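2,3-dimethylmalate lyase (Aspergillus niger, PDB 3FA3) belongs to the phosphoenolpyruvate phosphomutase family of TIM-barrel enzymes and is modelled with manganese and 2,2-difluoro-3,3-dihydroxybutanedioic acid bound. Local coordinates at residues 127-132 and 160-165; 213-218 and 238-243. One frame throughout, in Å; residues are numbered along the deposited sequence.

Interaction 1 of 2, residues 127-132 and 160-165. With OAF (2,2-difluoro-3,3-dihydroxybutanedioic acid), chain V.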
# COMPACT_ATOMS: atom_id res chain seq x y z
N ALA B 127 -0.21 -20.96 -23.24
CA ALA B 127 -0.69 -20.53 -24.52
C ALA B 127 -1.43 -19.22 -24.54
O ALA B 127 -1.88 -18.74 -23.55
CB ALA B 127 -1.50 -21.58 -25.13
N GLY B 128 -1.54 -18.68 -25.73
CA GLY B 128 -2.34 -17.48 -26.00
C GLY B 128 -1.59 -16.16 -25.96
O GLY B 128 -2.19 -15.11 -26.20
N LYS B 129 -0.29 -16.24 -25.67
CA LYS B 129 0.51 -15.07 -25.36
C LYS B 129 0.38 -14.12 -26.49
O LYS B 129 0.47 -14.52 -27.64
CB LYS B 129 1.96 -15.42 -25.26
CG LYS B 129 2.40 -16.13 -24.07
CD LYS B 129 3.71 -16.74 -24.48
CE LYS B 129 4.23 -17.60 -23.41
NZ LYS B 129 5.69 -17.85 -23.63
N ILE B 130 0.16 -12.85 -26.14
CA ILE B 130 -0.01 -11.79 -27.13
C ILE B 130 1.10 -10.79 -26.89
O ILE B 130 1.29 -10.31 -25.78
CB ILE B 130 -1.49 -11.19 -27.14
CG1 ILE B 130 -2.39 -12.01 -28.11
CG2 ILE B 130 -1.52 -9.71 -27.43
CD1 ILE B 130 -1.98 -12.10 -29.74
N LEU B 131 1.88 -10.53 -27.92
CA LEU B 131 3.12 -9.77 -27.70
C LEU B 131 2.93 -8.35 -28.09
O LEU B 131 1.86 -7.96 -28.58
CB LEU B 131 4.30 -10.34 -28.49
CG LEU B 131 4.65 -11.81 -28.31
CD1 LEU B 131 5.93 -12.03 -29.00
CD2 LEU B 131 4.72 -12.21 -26.81
N VAL B 132 3.98 -7.56 -27.86
CA VAL B 132 4.02 -6.20 -28.36
C VAL B 132 5.03 -6.32 -29.43
O VAL B 132 5.55 -7.41 -29.64
CB VAL B 132 4.44 -5.21 -27.26
CG1 VAL B 132 5.98 -5.04 -27.19
CG2 VAL B 132 3.74 -3.92 -27.49
N ARG B 160 13.88 -10.08 -21.63
CA ARG B 160 13.18 -11.33 -21.83
C ARG B 160 12.27 -11.22 -23.04
O ARG B 160 11.60 -10.19 -23.24
CB ARG B 160 12.41 -11.77 -20.54
CG ARG B 160 11.35 -12.92 -20.73
CD ARG B 160 10.65 -13.36 -19.43
NE ARG B 160 9.34 -13.98 -19.70
CZ ARG B 160 8.54 -14.57 -18.81
NH1 ARG B 160 7.41 -15.13 -19.20
NH2 ARG B 160 8.88 -14.62 -17.55
N THR B 161 12.26 -12.28 -23.85
CA THR B 161 11.22 -12.40 -24.86
C THR B 161 10.34 -13.63 -24.62
O THR B 161 10.84 -14.69 -24.20
CB THR B 161 11.79 -12.42 -26.31
OG1 THR B 161 10.71 -12.29 -27.28
CG2 THR B 161 12.56 -13.70 -26.57
N ASP B 162 9.04 -13.46 -24.92
CA ASP B 162 8.05 -14.53 -24.94
C ASP B 162 7.70 -14.90 -26.39
O ASP B 162 6.68 -15.57 -26.68
CB ASP B 162 6.80 -14.08 -24.17
CG ASP B 162 7.00 -14.11 -22.62
OD1 ASP B 162 6.64 -15.13 -22.00
OD2 ASP B 162 7.51 -13.14 -22.01
N SER B 163 8.56 -14.50 -27.30
CA SER B 163 8.16 -14.45 -28.70
C SER B 163 8.39 -15.76 -29.40
O SER B 163 8.07 -15.86 -30.58
CB SER B 163 8.92 -13.36 -29.44
OG SER B 163 10.31 -13.59 -29.33
N LEU B 164 8.95 -16.73 -28.68
CA LEU B 164 9.30 -18.03 -29.23
C LEU B 164 8.05 -18.80 -29.59
O LEU B 164 7.94 -19.21 -30.74
CB LEU B 164 10.18 -18.84 -28.26
CG LEU B 164 10.21 -20.35 -28.49
CD1 LEU B 164 10.82 -20.58 -29.85
CD2 LEU B 164 10.93 -21.15 -27.40
N GLN B 165 7.13 -18.98 -28.63
CA GLN B 165 5.84 -19.66 -28.89
C GLN B 165 5.10 -19.04 -30.07
O GLN B 165 4.50 -19.75 -30.84
CB GLN B 165 4.92 -19.70 -27.63
CG GLN B 165 3.40 -19.26 -27.89
CD GLN B 165 2.55 -19.29 -26.61
OE1 GLN B 165 2.87 -20.02 -25.67
NE2 GLN B 165 1.45 -18.47 -26.57
O2 OAF V . 8.01 -16.79 -12.00
C1 OAF V . 7.50 -16.10 -12.93
O1 OAF V . 6.62 -15.20 -12.79
C2 OAF V . 7.98 -16.42 -14.35
O4 OAF V . 9.30 -16.90 -14.36
O3 OAF V . 7.95 -15.26 -15.14
C3 OAF V . 7.16 -17.57 -14.93
F1 OAF V . 5.85 -17.40 -14.66
F2 OAF V . 7.70 -18.72 -14.37
C4 OAF V . 7.20 -17.55 -16.45
O5 OAF V . 6.66 -16.61 -17.06
O6 OAF V . 7.78 -18.51 -16.97
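Asp162 meets Lys129 and Arg160 at once, and the resulting salt-bridge network illustrates how a barrel enzyme can position an arginine for a bound anion. Arg160, on the last part of strand 156-161, runs out extended, with CG anti to the backbone N (chi1 166°). Arg160 NH1 bonds to OAF O5 at 2.7 Å and Arg160 NH2 to OAF O3 at 2.7 Å, while NE and the same NH1 clasp Asp162 side-on. Arg160 NH1 gives Asp162 OD1 an almost straight bond of 2.9 Å (N-H...O 179°) in the guanidinium plane, met by the syn lone pair of OD1, whereas Asp162 OD2, 3.1 Å from Arg160 NE, lies 24° out of that plane. Thr161 directs its OG1 to Asp116, whose carboxylate also receives the backbone N of Asp162. From the facing loop, Lys129 crosses the Asp162 side chain at about a right angle, its NZ making a weak bond of 3.3 Å to Asp162 OD1; the same ammonium is hydrogen-bonded to Gly124 O. Leu131 splits its two methyls, CD2 lying 3.8 Å from Asp162 CB and CD1 against Ser163 CB. Gln165, on helix 163-167, lies obliquely across the aliphatic part of Lys129. Asp162 OD1 is thus shared by two cationic groups, and the paired bonds to Asp162 fix the rotation of the Arg160 guanidinium. This is consistent with a second-shell role for Asp162, its carboxylate holding Arg160 so that other N-H groups face OAF.

Interaction 2 of 2, residues 213-218 and 238-243. With OAF (2,2-difluoro-3,3-dihydroxybutanedioic acid), chain V.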
# COMPACT_ATOMS: atom_id res chain seq x y z
N ASN B 213 15.36 -20.03 -17.46
CA ASN B 213 14.21 -20.25 -16.59
C ASN B 213 13.77 -21.73 -16.59
O ASN B 213 13.07 -22.20 -17.52
CB ASN B 213 13.04 -19.36 -17.02
CG ASN B 213 11.88 -19.45 -16.06
OD1 ASN B 213 12.08 -19.80 -14.89
ND2 ASN B 213 10.66 -19.12 -16.53
N MET B 214 14.19 -22.45 -15.55
CA MET B 214 13.87 -23.86 -15.47
C MET B 214 12.56 -24.08 -14.71
O MET B 214 12.55 -24.33 -13.49
CB MET B 214 15.01 -24.65 -14.87
CG MET B 214 14.73 -26.12 -14.82
SD MET B 214 14.73 -26.88 -16.44
CE MET B 214 13.03 -26.77 -17.10
N VAL B 215 11.45 -23.96 -15.44
CA VAL B 215 10.09 -24.16 -14.89
C VAL B 215 9.77 -25.57 -15.35
O VAL B 215 9.92 -25.88 -16.53
CB VAL B 215 9.04 -23.10 -15.39
CG1 VAL B 215 7.68 -23.46 -14.98
CG2 VAL B 215 9.32 -21.78 -14.85
N GLU B 216 9.39 -26.44 -14.41
CA GLU B 216 9.19 -27.83 -14.75
C GLU B 216 7.81 -28.04 -15.32
O GLU B 216 6.89 -27.28 -15.02
CB GLU B 216 9.43 -28.76 -13.56
CG GLU B 216 10.87 -29.16 -13.34
CD GLU B 216 11.14 -29.60 -11.90
OE1 GLU B 216 10.39 -29.20 -10.97
OE2 GLU B 216 12.12 -30.34 -11.70
N HIS B 217 7.67 -29.05 -16.16
CA HIS B 217 6.33 -29.50 -16.59
C HIS B 217 5.58 -28.41 -17.30
O HIS B 217 4.33 -28.30 -17.15
CB HIS B 217 5.53 -30.03 -15.41
CG HIS B 217 6.32 -30.96 -14.56
ND1 HIS B 217 7.04 -32.02 -15.08
CD2 HIS B 217 6.55 -30.98 -13.22
CE1 HIS B 217 7.65 -32.66 -14.11
NE2 HIS B 217 7.38 -32.06 -12.97
N GLY B 218 6.33 -27.61 -18.05
CA GLY B 218 5.78 -26.75 -19.10
C GLY B 218 6.43 -27.12 -20.43
O GLY B 218 6.44 -28.30 -20.82
N PHE B 238 14.50 -21.28 -10.87
CA PHE B 238 13.43 -22.27 -10.71
C PHE B 238 12.26 -21.60 -10.02
O PHE B 238 12.13 -21.73 -8.80
CB PHE B 238 13.88 -23.46 -9.85
CG PHE B 238 15.28 -23.97 -10.15
CD1 PHE B 238 16.38 -23.43 -9.50
CD2 PHE B 238 15.46 -25.04 -11.02
CE1 PHE B 238 17.66 -23.93 -9.72
CE2 PHE B 238 16.73 -25.56 -11.29
CZ PHE B 238 17.85 -25.00 -10.63
N PRO B 239 11.44 -20.87 -10.76
CA PRO B 239 10.35 -20.07 -10.23
C PRO B 239 9.38 -20.75 -9.20
O PRO B 239 8.99 -20.08 -8.21
CB PRO B 239 9.64 -19.62 -11.50
CG PRO B 239 10.78 -19.47 -12.47
CD PRO B 239 11.54 -20.72 -12.21
N PHE B 240 9.02 -22.04 -9.40
CA PHE B 240 8.09 -22.72 -8.49
C PHE B 240 8.74 -23.54 -7.42
O PHE B 240 8.09 -24.41 -6.82
CB PHE B 240 7.01 -23.51 -9.24
CG PHE B 240 6.19 -22.61 -10.13
CD1 PHE B 240 5.77 -21.36 -9.66
CD2 PHE B 240 5.91 -22.96 -11.44
CE1 PHE B 240 5.07 -20.47 -10.49
CE2 PHE B 240 5.20 -22.10 -12.29
CZ PHE B 240 4.78 -20.85 -11.83
N ALA B 241 10.01 -23.25 -7.15
CA ALA B 241 10.78 -24.10 -6.23
C ALA B 241 10.31 -23.96 -4.81
O ALA B 241 10.55 -24.87 -4.02
CB ALA B 241 12.30 -23.87 -6.32
N ALA B 242 9.63 -22.85 -4.48
CA ALA B 242 9.07 -22.76 -3.12
C ALA B 242 7.58 -23.10 -3.13
O ALA B 242 7.04 -23.61 -2.14
CB ALA B 242 9.31 -21.43 -2.53
N LEU B 243 6.97 -22.92 -4.30
CA LEU B 243 5.54 -22.75 -4.37
C LEU B 243 4.93 -24.07 -4.72
O LEU B 243 3.88 -24.43 -4.20
CB LEU B 243 5.29 -21.71 -5.46
CG LEU B 243 3.91 -21.40 -6.10
CD1 LEU B 243 2.95 -22.43 -5.68
CD2 LEU B 243 3.49 -20.00 -5.68
O2 OAF V . 8.01 -16.79 -12.00
C1 OAF V . 7.50 -16.10 -12.93
O1 OAF V . 6.62 -15.20 -12.79
C2 OAF V . 7.98 -16.42 -14.35
O4 OAF V . 9.30 -16.90 -14.36
O3 OAF V . 7.95 -15.26 -15.14
C3 OAF V . 7.16 -17.57 -14.93
F1 OAF V . 5.85 -17.40 -14.66
F2 OAF V . 7.70 -18.72 -14.37
C4 OAF V . 7.20 -17.55 -16.45
O5 OAF V . 6.66 -16.61 -17.06
O6 OAF V . 7.78 -18.51 -16.97
O HOH W 1 10.60 -24.16 -11.03
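Val215 divides its two methyl branches between Pro239 and Phe240, an example of one branched residue filling the junction of two loops. With CG1 anti to the backbone N (chi1 171°), that methyl reaches the Phe240 ring, 3.9 Å from CE2, while Val215 CG2 lies 3.6 Å from Pro239 CD and also borders fluorine F2 of OAF. Pro239 in turn sets its CB 3.3 Å from OAF O2, so the close-packed part of the contact is also a wall of the ligand site. Asn213 adds its amide to this wall, ND2 lying 3.0 Å from OAF O6 and hydrogen-bonded to Glu190. Alongside, Met214 lays CB and CG against the CD2-CE2 side of the Phe238 ring, and the CA-H of Phe238 points at Met214 O.

The looser part opens where the backbones diverge. There a water bridges them, donating to Met214 O at 3.1 Å and accepting from Phe240 N. Beyond it the chain from Glu216 to Gly218 turns away, and Glu216 and His217 bond instead to the backbone around Leu265 of the second subunit.

An inverse gamma turn centred on Met214 and a type I turn from Phe238 to Ala241 shape the two loops. They follow the neighbouring parallel strands 211-213 and 235-238 and lead into helices 225-231 and 243-260 respectively.

Overall arrangement
Followed from the N terminus, the chain passes strands 20-25, 42-44 and 83-86 before reaching strand 111-114, whose following loop supplies the first half of interaction 1. That contact closes across helix 134-150 onto the end of the adjacent strand 156-161. Interaction 2 opens only afterwards: it spans helix 225-231 and joins the loops that follow the neighbouring strands 211-213 and 235-238. The two closures are in series, neither nested nor crossing. Their centres lie 18 Å apart and their nearest atoms about 5 Å apart, without touching, yet both reach OAF, interaction 1 through Arg160 and interaction 2 through both of its loops, so the ends of several barrel strands contribute to one ligand site.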